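Local coordinates for protein putative oxidoreductase (Pseudomonas putida, PDB 3L6D) that probably binds NADP through a Rossmann-type domain and carries out a redox reaction whose substrate is not established, at residues B[94-100]-B[119-125]; B[144-150]-B[164-169]; B[79-83]-B[111-115]; B[7-11]-B[33-37]; B[133-138]-B[159-163]. All coordinates share one frame; numbering follows the deposited sequence.

Contact 1 of 5, residues B[94-100]-B[119-125]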
# COMPACT_ATOMS: atom_id res chain seq x y z
N HIS B 94 12.70 23.37 -33.81
CA HIS B 94 11.69 24.13 -33.07
C HIS B 94 10.45 23.34 -32.67
O HIS B 94 9.39 23.93 -32.40
CB HIS B 94 11.30 25.37 -33.86
CG HIS B 94 12.47 26.14 -34.33
ND1 HIS B 94 13.47 26.56 -33.47
CD2 HIS B 94 12.85 26.51 -35.58
CE1 HIS B 94 14.39 27.20 -34.16
NE2 HIS B 94 14.03 27.20 -35.44
N ARG B 95 10.58 22.03 -32.57
CA ARG B 95 9.48 21.19 -32.07
C ARG B 95 9.91 20.49 -30.80
O ARG B 95 11.08 20.17 -30.63
CB ARG B 95 9.09 20.09 -33.11
CG ARG B 95 8.68 20.63 -34.50
CD ARG B 95 7.47 21.54 -34.29
NE ARG B 95 6.85 21.93 -35.55
CZ ARG B 95 7.18 23.00 -36.27
NH1 ARG B 95 8.18 23.80 -35.89
NH2 ARG B 95 6.51 23.26 -37.39
N THR B 96 8.96 20.22 -29.93
CA THR B 96 9.25 19.44 -28.72
C THR B 96 8.74 18.02 -28.95
O THR B 96 7.60 17.85 -29.37
CB THR B 96 8.56 20.08 -27.54
OG1 THR B 96 9.13 21.38 -27.36
CG2 THR B 96 8.73 19.19 -26.19
N ILE B 97 9.60 17.03 -28.73
CA ILE B 97 9.21 15.63 -28.74
C ILE B 97 9.01 15.24 -27.31
O ILE B 97 9.96 15.38 -26.49
CB ILE B 97 10.36 14.74 -29.31
CG1 ILE B 97 10.75 15.20 -30.71
CG2 ILE B 97 9.99 13.26 -29.32
CD1 ILE B 97 9.55 15.39 -31.65
N VAL B 98 7.83 14.72 -26.99
CA VAL B 98 7.56 14.16 -25.63
C VAL B 98 7.51 12.63 -25.73
O VAL B 98 6.58 12.08 -26.32
CB VAL B 98 6.24 14.74 -25.04
CG1 VAL B 98 6.06 14.30 -23.55
CG2 VAL B 98 6.24 16.26 -25.13
N ASP B 99 8.55 11.97 -25.21
CA ASP B 99 8.82 10.57 -25.48
C ASP B 99 8.39 9.72 -24.30
O ASP B 99 9.07 9.71 -23.26
CB ASP B 99 10.35 10.41 -25.70
CG ASP B 99 10.76 9.02 -26.17
OD1 ASP B 99 9.90 8.13 -26.39
OD2 ASP B 99 11.97 8.84 -26.34
N TYR B 100 7.26 9.02 -24.47
CA TYR B 100 6.78 8.06 -23.46
C TYR B 100 7.21 6.59 -23.73
O TYR B 100 6.78 5.71 -23.00
CB TYR B 100 5.26 8.13 -23.31
CG TYR B 100 4.78 9.42 -22.72
CD1 TYR B 100 4.78 9.62 -21.35
CD2 TYR B 100 4.33 10.45 -23.54
CE1 TYR B 100 4.33 10.81 -20.79
CE2 TYR B 100 3.91 11.66 -22.98
CZ TYR B 100 3.93 11.83 -21.62
OH TYR B 100 3.51 13.01 -21.06
N GLY B 119 17.91 20.82 -33.54
CA GLY B 119 17.26 22.07 -33.11
C GLY B 119 15.87 21.90 -32.50
O GLY B 119 15.09 22.87 -32.37
N GLY B 120 15.55 20.69 -32.09
CA GLY B 120 14.30 20.44 -31.39
C GLY B 120 14.56 20.31 -29.90
O GLY B 120 15.67 20.50 -29.44
N HIS B 121 13.53 19.97 -29.14
CA HIS B 121 13.67 19.88 -27.70
C HIS B 121 13.15 18.53 -27.33
O HIS B 121 12.16 18.07 -27.93
CB HIS B 121 12.85 20.97 -27.04
CG HIS B 121 13.14 22.32 -27.61
ND1 HIS B 121 14.29 23.02 -27.31
CD2 HIS B 121 12.45 23.08 -28.51
CE1 HIS B 121 14.29 24.16 -27.98
NE2 HIS B 121 13.19 24.22 -28.71
N TYR B 122 13.83 17.87 -26.40
CA TYR B 122 13.47 16.50 -26.09
C TYR B 122 12.97 16.41 -24.65
O TYR B 122 13.66 16.85 -23.72
CB TYR B 122 14.68 15.59 -26.28
CG TYR B 122 14.39 14.17 -25.91
CD1 TYR B 122 13.76 13.30 -26.81
CD2 TYR B 122 14.72 13.69 -24.64
CE1 TYR B 122 13.51 11.98 -26.46
CE2 TYR B 122 14.44 12.38 -24.27
CZ TYR B 122 13.83 11.54 -25.19
OH TYR B 122 13.55 10.25 -24.80
N VAL B 123 11.73 15.94 -24.46
CA VAL B 123 11.25 15.63 -23.10
C VAL B 123 10.93 14.16 -22.98
O VAL B 123 10.21 13.59 -23.84
CB VAL B 123 9.96 16.47 -22.76
CG1 VAL B 123 9.45 16.12 -21.36
CG2 VAL B 123 10.23 17.97 -22.86
N LYS B 124 11.45 13.52 -21.94
CA LYS B 124 11.12 12.11 -21.72
C LYS B 124 9.98 12.09 -20.68
O LYS B 124 10.03 12.82 -19.72
CB LYS B 124 12.32 11.34 -21.15
CG LYS B 124 11.98 9.89 -20.73
CD LYS B 124 13.26 9.22 -20.04
CE LYS B 124 12.96 7.73 -19.69
NZ LYS B 124 12.58 7.03 -20.97
N GLY B 125 8.95 11.28 -20.91
CA GLY B 125 7.87 11.19 -19.92
C GLY B 125 7.70 9.75 -19.43
O GLY B 125 8.01 8.78 -20.16
O HOH W 1 12.65 26.26 -30.43
O HOH W 2 10.36 7.55 -22.41
O HOH W 3 7.61 5.93 -20.47
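Gly119 opens the pairing by accepting a hydrogen bond from His94 N at its carbonyl oxygen, 2.8 Å away, the donor standing above the carbonyl plane. Gly119 ends helix 105-117 in a Schellman motif, and from Gly120 onward the chain straightens into the sheet. His121 gives its N-H to Arg95 O and receives that of Ile97. Its imidazole, set beside its own backbone N (chi1 -51°), crosses the Thr96 side chain at about a right angle, and its NE2 shares a water with His94 ND1. The two strands belong to a right-handed beta-alpha-beta crossover of the Rossmann type, in which 96-99 and 121-128 run parallel as neighbours and helix 105-117 joins them. On the face that carries Ile97 and Asp99, the Tyr122 ring extends with CG anti to the backbone N (chi1 177°), and its OH donates to Asp99 OD2 at 2.6 Å, meeting the anti side of a carboxylate whose plane stands 81° from the ring. Asp99 OD1 accepts from Thr101 N. Val123 alternates to the other face, where its CG2 lies 3.9 Å from Thr96 CG2. Gly125 N donates to Asp99 O at 2.8 Å, while the Tyr100 ring lies against the Gly125 backbone.

Contact 2 of 5, residues B[144-150]-B[164-169]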
# COMPACT_ATOMS: atom_id res chain seq x y z
N THR B 144 11.41 14.50 -17.71
CA THR B 144 12.81 14.89 -17.56
C THR B 144 13.29 15.34 -18.96
O THR B 144 12.48 15.34 -19.90
CB THR B 144 13.68 13.73 -16.95
OG1 THR B 144 14.98 14.25 -16.64
CG2 THR B 144 13.82 12.54 -17.87
N GLY B 145 14.56 15.72 -19.10
CA GLY B 145 15.12 16.17 -20.38
C GLY B 145 15.24 17.69 -20.38
O GLY B 145 15.98 18.25 -19.59
N ASP B 146 14.44 18.35 -21.22
CA ASP B 146 14.51 19.79 -21.43
C ASP B 146 13.48 20.51 -20.56
O ASP B 146 12.27 20.48 -20.85
CB ASP B 146 14.28 20.07 -22.92
CG ASP B 146 14.57 21.52 -23.32
OD1 ASP B 146 13.98 22.49 -22.79
OD2 ASP B 146 15.38 21.66 -24.25
N ARG B 147 13.95 21.20 -19.51
CA ARG B 147 13.04 21.79 -18.54
C ARG B 147 12.19 22.88 -19.19
O ARG B 147 11.01 22.99 -18.90
CB ARG B 147 13.81 22.41 -17.34
CG ARG B 147 12.92 22.85 -16.17
CD ARG B 147 13.76 23.45 -14.97
NE ARG B 147 14.41 22.40 -14.14
CZ ARG B 147 13.88 21.81 -13.07
NH1 ARG B 147 12.67 22.14 -12.62
NH2 ARG B 147 14.56 20.86 -12.42
N GLU B 148 12.81 23.69 -20.03
CA GLU B 148 12.10 24.82 -20.66
C GLU B 148 10.98 24.30 -21.58
O GLU B 148 9.84 24.77 -21.50
CB GLU B 148 13.07 25.77 -21.36
CG GLU B 148 14.03 26.48 -20.39
CD GLU B 148 15.43 25.85 -20.39
OE1 GLU B 148 15.57 24.65 -20.04
OE2 GLU B 148 16.38 26.56 -20.80
N ALA B 149 11.29 23.31 -22.41
CA ALA B 149 10.24 22.73 -23.29
C ALA B 149 9.12 22.06 -22.47
O ALA B 149 7.91 22.13 -22.85
CB ALA B 149 10.86 21.73 -24.27
N PHE B 150 9.49 21.36 -21.39
CA PHE B 150 8.49 20.79 -20.52
C PHE B 150 7.56 21.89 -19.95
O PHE B 150 6.35 21.74 -19.94
CB PHE B 150 9.11 19.98 -19.36
CG PHE B 150 8.14 19.76 -18.23
CD1 PHE B 150 7.20 18.75 -18.32
CD2 PHE B 150 8.13 20.59 -17.13
CE1 PHE B 150 6.26 18.54 -17.29
CE2 PHE B 150 7.21 20.41 -16.09
CZ PHE B 150 6.29 19.38 -16.16
N THR B 164 1.95 16.34 -12.28
CA THR B 164 3.19 16.03 -12.96
C THR B 164 4.37 16.62 -12.20
O THR B 164 4.20 17.51 -11.38
CB THR B 164 3.17 16.40 -14.45
OG1 THR B 164 4.27 15.69 -15.08
CG2 THR B 164 3.30 17.93 -14.67
N VAL B 165 5.57 16.09 -12.41
CA VAL B 165 6.75 16.67 -11.78
C VAL B 165 7.89 16.56 -12.81
O VAL B 165 7.99 15.57 -13.54
CB VAL B 165 7.08 15.97 -10.40
CG1 VAL B 165 7.50 14.47 -10.63
CG2 VAL B 165 8.18 16.70 -9.67
N PHE B 166 8.70 17.60 -12.91
CA PHE B 166 9.92 17.51 -13.67
C PHE B 166 11.07 17.31 -12.68
O PHE B 166 11.22 18.04 -11.69
CB PHE B 166 10.12 18.79 -14.52
CG PHE B 166 11.33 18.73 -15.41
CD1 PHE B 166 11.21 18.36 -16.75
CD2 PHE B 166 12.59 19.05 -14.91
CE1 PHE B 166 12.31 18.31 -17.57
CE2 PHE B 166 13.71 18.97 -15.73
CZ PHE B 166 13.58 18.60 -17.04
N LEU B 167 11.91 16.33 -12.98
CA LEU B 167 13.14 16.14 -12.27
C LEU B 167 14.28 16.09 -13.31
O LEU B 167 14.05 15.65 -14.45
CB LEU B 167 13.10 14.81 -11.49
CG LEU B 167 12.07 14.76 -10.35
CD1 LEU B 167 11.93 13.33 -9.89
CD2 LEU B 167 12.58 15.68 -9.24
N PRO B 168 15.50 16.50 -12.91
CA PRO B 168 16.63 16.39 -13.83
C PRO B 168 16.95 14.93 -14.12
O PRO B 168 16.64 14.05 -13.29
CB PRO B 168 17.81 17.04 -13.04
CG PRO B 168 17.42 16.93 -11.61
CD PRO B 168 15.88 17.08 -11.60
N TRP B 169 17.57 14.68 -15.28
CA TRP B 169 17.78 13.35 -15.84
C TRP B 169 18.04 12.21 -14.82
O TRP B 169 17.32 11.23 -14.74
CB TRP B 169 18.89 13.39 -16.91
CG TRP B 169 18.80 12.18 -17.75
CD1 TRP B 169 19.42 10.97 -17.52
CD2 TRP B 169 17.94 11.99 -18.91
NE1 TRP B 169 19.03 10.06 -18.51
CE2 TRP B 169 18.12 10.66 -19.35
CE3 TRP B 169 17.10 12.83 -19.64
CZ2 TRP B 169 17.46 10.15 -20.49
CZ3 TRP B 169 16.45 12.31 -20.79
CH2 TRP B 169 16.62 10.98 -21.18
O HOH W 4 17.40 17.11 -17.18
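Phe166 and Arg147 form the centre of the apolar and CH-pi packing. The Phe166 ring enters between the start of helix 147-152 and the end of strand 140-145, its CG anti to the backbone N (chi1 -176°). Arg147 CA sits over one face of the ring, 3.9 Å from its centroid, and the bent arginine chain brings its guanidinium round until Phe166 CD2 lies over the centre of that group, the two planes 62° apart. The edge of the ring meets Gly145, with CZ 3.5 Å from Gly145 O. Phe166 CB in turn lies over the face of the Phe150 ring, 4.0 Å from the centroid, and Thr164 CG2 reaches the edge of that same ring at Phe150 CZ. Thr144 CG2 touches Trp169 CE3 at 3.7 Å. Without the Phe166 ring, as with an alanine here, Arg147 is likely to face a gap and its guanidinium to be freer to turn. In the Rossmann-like domain this packing fastens the outermost strand, 163-166, to the helix that follows its neighbour, strand 140-145.

The polar links are few. Thr144 OG1 donates to Leu167 O at 2.8 Å. A water accepts from Trp169 N and donates to Gly145 O. At the helix start, Asp146 is the N-cap: its OD1 takes the N-H of Ala149 at 2.8 Å, approached from above the carboxylate plane.

Contact 3 of 5, residues B[79-83]-B[111-115]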
# COMPACT_ATOMS: atom_id res chain seq x y z
N THR B 79 11.93 4.04 -32.29
CA THR B 79 12.15 5.49 -32.14
C THR B 79 13.19 5.95 -33.16
O THR B 79 12.99 6.96 -33.84
CB THR B 79 12.63 5.84 -30.72
OG1 THR B 79 11.67 5.37 -29.76
CG2 THR B 79 12.81 7.36 -30.53
N HIS B 80 14.28 5.20 -33.31
CA HIS B 80 15.34 5.64 -34.21
C HIS B 80 14.88 5.55 -35.65
O HIS B 80 15.19 6.42 -36.44
CB HIS B 80 16.63 4.86 -33.96
CG HIS B 80 17.42 5.38 -32.80
ND1 HIS B 80 18.37 6.37 -32.93
CD2 HIS B 80 17.38 5.05 -31.48
CE1 HIS B 80 18.91 6.61 -31.74
NE2 HIS B 80 18.32 5.83 -30.85
N GLU B 81 14.12 4.51 -35.97
CA GLU B 81 13.53 4.34 -37.31
C GLU B 81 12.63 5.53 -37.73
O GLU B 81 12.76 6.10 -38.84
CB GLU B 81 12.76 3.03 -37.35
CG GLU B 81 11.98 2.80 -38.64
CD GLU B 81 11.22 1.48 -38.65
OE1 GLU B 81 10.76 1.02 -37.57
OE2 GLU B 81 11.06 0.90 -39.76
N VAL B 82 11.72 5.91 -36.83
CA VAL B 82 10.88 7.09 -37.02
C VAL B 82 11.75 8.32 -37.28
O VAL B 82 11.51 9.05 -38.25
CB VAL B 82 9.91 7.30 -35.80
CG1 VAL B 82 9.38 8.72 -35.77
CG2 VAL B 82 8.76 6.31 -35.85
N LEU B 83 12.77 8.53 -36.45
CA LEU B 83 13.63 9.71 -36.52
C LEU B 83 14.54 9.74 -37.77
O LEU B 83 15.03 10.80 -38.17
CB LEU B 83 14.50 9.85 -35.26
CG LEU B 83 14.02 10.51 -33.95
CD1 LEU B 83 13.06 11.69 -34.15
CD2 LEU B 83 13.39 9.49 -33.11
N LEU B 111 19.06 10.00 -27.65
CA LEU B 111 17.85 10.56 -28.32
C LEU B 111 17.70 12.04 -28.11
O LEU B 111 17.37 12.80 -29.04
CB LEU B 111 16.59 9.90 -27.84
CG LEU B 111 16.46 8.50 -28.40
CD1 LEU B 111 15.46 7.71 -27.52
CD2 LEU B 111 16.04 8.61 -29.85
N GLN B 112 17.89 12.45 -26.85
CA GLN B 112 18.00 13.84 -26.51
C GLN B 112 19.03 14.51 -27.42
O GLN B 112 18.73 15.48 -28.09
CB GLN B 112 18.39 13.99 -25.03
CG GLN B 112 18.22 15.42 -24.52
CD GLN B 112 18.55 15.54 -23.06
OE1 GLN B 112 19.71 15.47 -22.68
NE2 GLN B 112 17.55 15.74 -22.24
N GLY B 113 20.25 13.94 -27.50
CA GLY B 113 21.29 14.49 -28.38
C GLY B 113 20.86 14.66 -29.82
O GLY B 113 21.09 15.72 -30.43
N LEU B 114 20.23 13.63 -30.36
CA LEU B 114 19.74 13.64 -31.72
C LEU B 114 18.70 14.74 -31.97
O LEU B 114 18.79 15.49 -32.94
CB LEU B 114 19.11 12.28 -32.04
CG LEU B 114 18.90 11.86 -33.51
CD1 LEU B 114 18.93 10.32 -33.69
CD2 LEU B 114 17.63 12.42 -34.08
N VAL B 115 17.71 14.81 -31.09
CA VAL B 115 16.65 15.82 -31.23
C VAL B 115 17.25 17.23 -31.10
O VAL B 115 16.92 18.16 -31.89
CB VAL B 115 15.50 15.55 -30.22
CG1 VAL B 115 14.52 16.71 -30.18
CG2 VAL B 115 14.76 14.22 -30.58
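Thr79 meets Leu111 through methyl groups: its CG2 lies 3.5 Å from Leu111 CD2, with the other branch, CD1, a little farther off. The threonine methyl is anti to the backbone N (chi1 -57° for OG1), which turns it to Leu111 while OG1 bonds to Asp75 O, just before the helix begins. One residue on, the His80 imidazole reaches toward helix 105-117. Leu111 CD2 lies over one face of the ring, 4.0 Å from its centroid and offset toward the NE2 side, a CH-pi contact, and Leu114 CD1 comes up to ND1 at 4.1 Å. Replacing His80 by alanine would probably strip Leu111 CD2 of the ring beneath it and open a gap beside Leu114. The two helices, 76-84 and 105-117, run nearly parallel, their local axes 7° apart, as connecting helices do when they lie side by side on one face of a Rossmann-type sheet; 11.9 Å between the axes is wide, and the side chains must span it. Leu83, a turn after Thr79, points toward helix 105-117; its CG lies 4.1 Å from Leu114 CD2, though the placing of this side chain is doubtful. On the sheet side, Leu111 rests on Tyr122 of strand 121-128.

Contact 4 of 5, residues B[7-11]-B[33-37]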
# COMPACT_ATOMS: atom_id res chain seq x y z
N SER B 7 0.23 30.00 -36.78
CA SER B 7 0.88 29.12 -37.73
C SER B 7 0.43 27.66 -37.60
O SER B 7 0.57 26.90 -38.56
CB SER B 7 2.39 29.14 -37.50
OG SER B 7 3.00 30.04 -38.38
N PHE B 8 -0.04 27.26 -36.42
CA PHE B 8 -0.35 25.84 -36.16
C PHE B 8 -1.86 25.65 -36.23
O PHE B 8 -2.61 26.42 -35.62
CB PHE B 8 0.15 25.42 -34.77
CG PHE B 8 1.65 25.22 -34.70
CD1 PHE B 8 2.44 26.13 -34.00
CD2 PHE B 8 2.26 24.12 -35.33
CE1 PHE B 8 3.82 25.95 -33.89
CE2 PHE B 8 3.64 23.95 -35.27
CZ PHE B 8 4.42 24.85 -34.53
N GLU B 9 -2.28 24.64 -36.98
CA GLU B 9 -3.68 24.22 -37.01
C GLU B 9 -3.91 23.13 -35.97
O GLU B 9 -5.04 22.70 -35.78
CB GLU B 9 -4.08 23.71 -38.42
CG GLU B 9 -4.05 24.77 -39.55
CD GLU B 9 -4.78 26.06 -39.19
OE1 GLU B 9 -5.96 25.99 -38.74
OE2 GLU B 9 -4.19 27.16 -39.33
N PHE B 10 -2.85 22.67 -35.30
CA PHE B 10 -3.00 21.62 -34.30
C PHE B 10 -2.27 21.96 -33.01
O PHE B 10 -1.29 22.75 -33.01
CB PHE B 10 -2.54 20.27 -34.86
CG PHE B 10 -3.38 19.82 -35.99
CD1 PHE B 10 -4.56 19.14 -35.76
CD2 PHE B 10 -3.03 20.17 -37.30
CE1 PHE B 10 -5.36 18.76 -36.85
CE2 PHE B 10 -3.81 19.79 -38.37
CZ PHE B 10 -4.98 19.10 -38.15
N ASP B 11 -2.77 21.39 -31.92
CA ASP B 11 -2.18 21.61 -30.61
C ASP B 11 -1.10 20.59 -30.28
O ASP B 11 -0.18 20.87 -29.49
CB ASP B 11 -3.29 21.53 -29.58
CG ASP B 11 -4.30 22.61 -29.77
OD1 ASP B 11 -3.87 23.78 -29.76
OD2 ASP B 11 -5.49 22.30 -29.95
N LYS B 33 -8.45 19.38 -27.57
CA LYS B 33 -7.24 19.67 -28.35
C LYS B 33 -7.45 19.26 -29.81
O LYS B 33 -8.17 18.30 -30.10
CB LYS B 33 -6.01 18.88 -27.81
CG LYS B 33 -5.37 19.40 -26.49
CD LYS B 33 -6.16 18.90 -25.25
CE LYS B 33 -5.43 19.21 -23.92
NZ LYS B 33 -6.39 19.15 -22.77
N ARG B 34 -6.81 19.99 -30.72
CA ARG B 34 -6.84 19.67 -32.12
C ARG B 34 -5.64 18.72 -32.22
O ARG B 34 -4.50 19.12 -31.87
CB ARG B 34 -6.57 20.91 -32.94
CG ARG B 34 -7.71 21.99 -32.82
CD ARG B 34 -7.24 23.33 -33.38
NE ARG B 34 -6.13 23.91 -32.59
CZ ARG B 34 -5.39 24.95 -32.97
NH1 ARG B 34 -5.61 25.56 -34.17
NH2 ARG B 34 -4.43 25.40 -32.17
N VAL B 35 -5.91 17.48 -32.60
CA VAL B 35 -4.85 16.41 -32.58
C VAL B 35 -4.58 15.85 -33.98
O VAL B 35 -5.51 15.45 -34.70
CB VAL B 35 -5.27 15.23 -31.65
CG1 VAL B 35 -4.11 14.18 -31.50
CG2 VAL B 35 -5.72 15.71 -30.25
N ALA B 36 -3.30 15.77 -34.34
CA ALA B 36 -2.90 15.14 -35.58
C ALA B 36 -2.15 13.87 -35.22
O ALA B 36 -1.51 13.80 -34.17
CB ALA B 36 -2.03 16.10 -36.41
N ILE B 37 -2.29 12.85 -36.06
CA ILE B 37 -1.70 11.51 -35.75
C ILE B 37 -1.03 10.94 -36.97
O ILE B 37 -1.32 11.32 -38.14
CB ILE B 37 -2.78 10.49 -35.26
CG1 ILE B 37 -3.81 10.24 -36.39
CG2 ILE B 37 -3.44 10.95 -33.88
CD1 ILE B 37 -4.77 9.10 -36.11
O HOH W 5 -4.21 28.46 -35.04
O HOH W 6 -7.54 25.33 -36.24
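Asp11 and Arg34 both set their CG beside the backbone N (chi1 -64° and -66°), and a bend at chi3 of Arg34 folds its guanidinium back to the carboxylate, the two side chains crossing at about a right angle. The salt bridge is side-on: Arg34 NH2 bonds Asp11 OD1 at 3.0 Å and NE bonds OD2 at 3.2 Å, each oxygen lying close to the guanidinium plane although the nitrogens approach from above the carboxylate. Asp11 OD2 also takes the backbone N-H of Arg34 at 2.8 Å on its anti lone pair, so side chain and backbone of one residue hold the same oxygen. A backbone bond from Asp11 N to Arg34 O adds a fourth link. These donors probably favour a charged carboxylate. One face of the guanidinium lies against the backbone around Glu9 and Phe10, while a water joins Arg34 NH1 to Glu9 OE1. The Phe10 ring receives Ala36 CB over one face, 4.0 Å from the centroid, and its CD1 edge abuts the Arg34 backbone. The arrangement ties the lead-in to strand 12-15 to the start of strand 35-38, which with helix 19-30 form the first beta-alpha-beta unit of a Rossmann-type fold, consistent with NADP binding.

Contact 5 of 5, residues B[133-138]-B[159-163]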
# COMPACT_ATOMS: atom_id res chain seq x y z
N ASN B 133 -6.50 4.98 -16.71
CA ASN B 133 -6.41 6.22 -15.94
C ASN B 133 -5.58 7.36 -16.58
O ASN B 133 -5.24 8.36 -15.94
CB ASN B 133 -5.93 5.92 -14.51
CG ASN B 133 -6.94 5.10 -13.74
OD1 ASN B 133 -8.13 5.45 -13.69
ND2 ASN B 133 -6.49 3.99 -13.18
N VAL B 134 -5.28 7.21 -17.87
CA VAL B 134 -4.70 8.33 -18.58
C VAL B 134 -5.77 9.41 -18.60
O VAL B 134 -6.96 9.13 -18.86
CB VAL B 134 -4.28 7.90 -20.01
CG1 VAL B 134 -3.93 9.11 -20.87
CG2 VAL B 134 -3.11 6.95 -19.96
N GLY B 135 -5.38 10.64 -18.28
CA GLY B 135 -6.33 11.76 -18.25
C GLY B 135 -6.95 11.99 -16.89
O GLY B 135 -7.54 13.04 -16.65
N HIS B 136 -6.79 11.02 -15.99
CA HIS B 136 -7.37 11.11 -14.63
C HIS B 136 -6.72 12.27 -13.86
O HIS B 136 -5.49 12.42 -13.89
CB HIS B 136 -7.16 9.80 -13.84
CG HIS B 136 -8.16 9.61 -12.75
ND1 HIS B 136 -8.19 10.40 -11.62
CD2 HIS B 136 -9.22 8.76 -12.63
CE1 HIS B 136 -9.22 10.05 -10.86
NE2 HIS B 136 -9.86 9.06 -11.45
N ARG B 137 -7.56 13.07 -13.20
CA ARG B 137 -7.15 14.16 -12.28
C ARG B 137 -6.13 13.68 -11.25
O ARG B 137 -5.25 14.45 -10.86
CB ARG B 137 -8.36 14.72 -11.51
CG ARG B 137 -9.18 15.82 -12.24
CD ARG B 137 -10.63 15.93 -11.65
NE ARG B 137 -10.67 15.37 -10.30
CZ ARG B 137 -11.52 14.44 -9.88
NH1 ARG B 137 -12.48 13.97 -10.69
NH2 ARG B 137 -11.45 14.00 -8.63
N GLU B 138 -6.29 12.44 -10.77
CA GLU B 138 -5.40 11.89 -9.71
C GLU B 138 -4.18 11.11 -10.22
O GLU B 138 -3.34 10.71 -9.43
CB GLU B 138 -6.20 11.02 -8.73
CG GLU B 138 -7.38 11.80 -8.05
CD GLU B 138 -7.97 11.08 -6.82
OE1 GLU B 138 -7.22 10.83 -5.83
OE2 GLU B 138 -9.21 10.78 -6.82
N GLY B 159 -2.96 17.26 -19.36
CA GLY B 159 -4.15 16.61 -19.88
C GLY B 159 -4.10 15.09 -19.75
O GLY B 159 -5.15 14.44 -19.65
N LEU B 160 -2.89 14.54 -19.77
CA LEU B 160 -2.67 13.10 -19.65
C LEU B 160 -2.57 12.57 -18.20
O LEU B 160 -2.85 11.41 -17.94
CB LEU B 160 -1.38 12.71 -20.39
CG LEU B 160 -1.31 13.12 -21.88
CD1 LEU B 160 0.09 12.75 -22.40
CD2 LEU B 160 -2.42 12.38 -22.67
N ALA B 161 -2.14 13.38 -17.26
CA ALA B 161 -2.13 12.95 -15.87
C ALA B 161 -2.14 14.22 -15.08
O ALA B 161 -1.28 15.07 -15.28
CB ALA B 161 -0.82 12.08 -15.57
N GLY B 162 -3.16 14.37 -14.24
CA GLY B 162 -3.38 15.59 -13.50
C GLY B 162 -2.21 16.13 -12.69
O GLY B 162 -2.12 17.33 -12.50
N HIS B 163 -1.33 15.27 -12.22
CA HIS B 163 -0.23 15.76 -11.39
C HIS B 163 1.03 15.40 -12.15
O HIS B 163 1.13 14.32 -12.70
CB HIS B 163 -0.19 15.05 -10.03
CG HIS B 163 -1.40 15.29 -9.17
ND1 HIS B 163 -1.49 16.33 -8.26
CD2 HIS B 163 -2.58 14.63 -9.10
CE1 HIS B 163 -2.66 16.28 -7.66
NE2 HIS B 163 -3.34 15.26 -8.15
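Val134 and Leu160 lie side by side and point the same way, Val134 CG1 4.0 Å from Leu160 CD2. Val134 carries CG1 anti to its backbone N (chi1 169°), which brings this branch alongside the leucine; both residues also pack on helix 19-30. The neighbouring backbones are joined where Gly135 N donates to Leu160 O at 2.7 Å, from well above the carbonyl plane. Gly135 is the third residue of a type II beta turn from Asn133 to His136, and its positive phi suits that place; its CA also makes a C-H contact with Gly159 O. Farther along, Gly162 N donates to His136 O at 3.1 Å. The His136 side chain is turned away from the facing loop and its ND1 accepts the N-H of Glu138 in the plane of the ring, which fixes the rotation of the imidazole. That ring meets Phe217 of the second subunit. His163, with CG beside its own N (chi1 -63°), swings its CD2 to 3.2 Å from Arg137 O, and Glu138 CA lies at the ring's edge. Two backbone hydrogen bonds and glycine-to-carbonyl approaches thus carry most of the polar contact between these loops, so the join depends on close main-chain fit more than on charge.

Overall arrangement
Contacts 1 and 3 are the buried ones, and both draw on the crossover 96-99, 105-117, 121-128: contact 1 pairs its two strands by regular backbone bonding, while contact 3 packs its helix on helix 76-84 purely through side chains. Contacts 2, 4 and 5 are partly buried. Contact 2 continues the same sheet outward, and Lys124 N probably bonds Thr144 O where it joins contact 1; it is mainly aromatic. Contact 4, near the opposite end of the strand order and about 23 Å from contact 2 between centres, relies on a salt bridge and waters. Contact 5 joins two loops near the second subunit, and its second segment runs directly into that of contact 2.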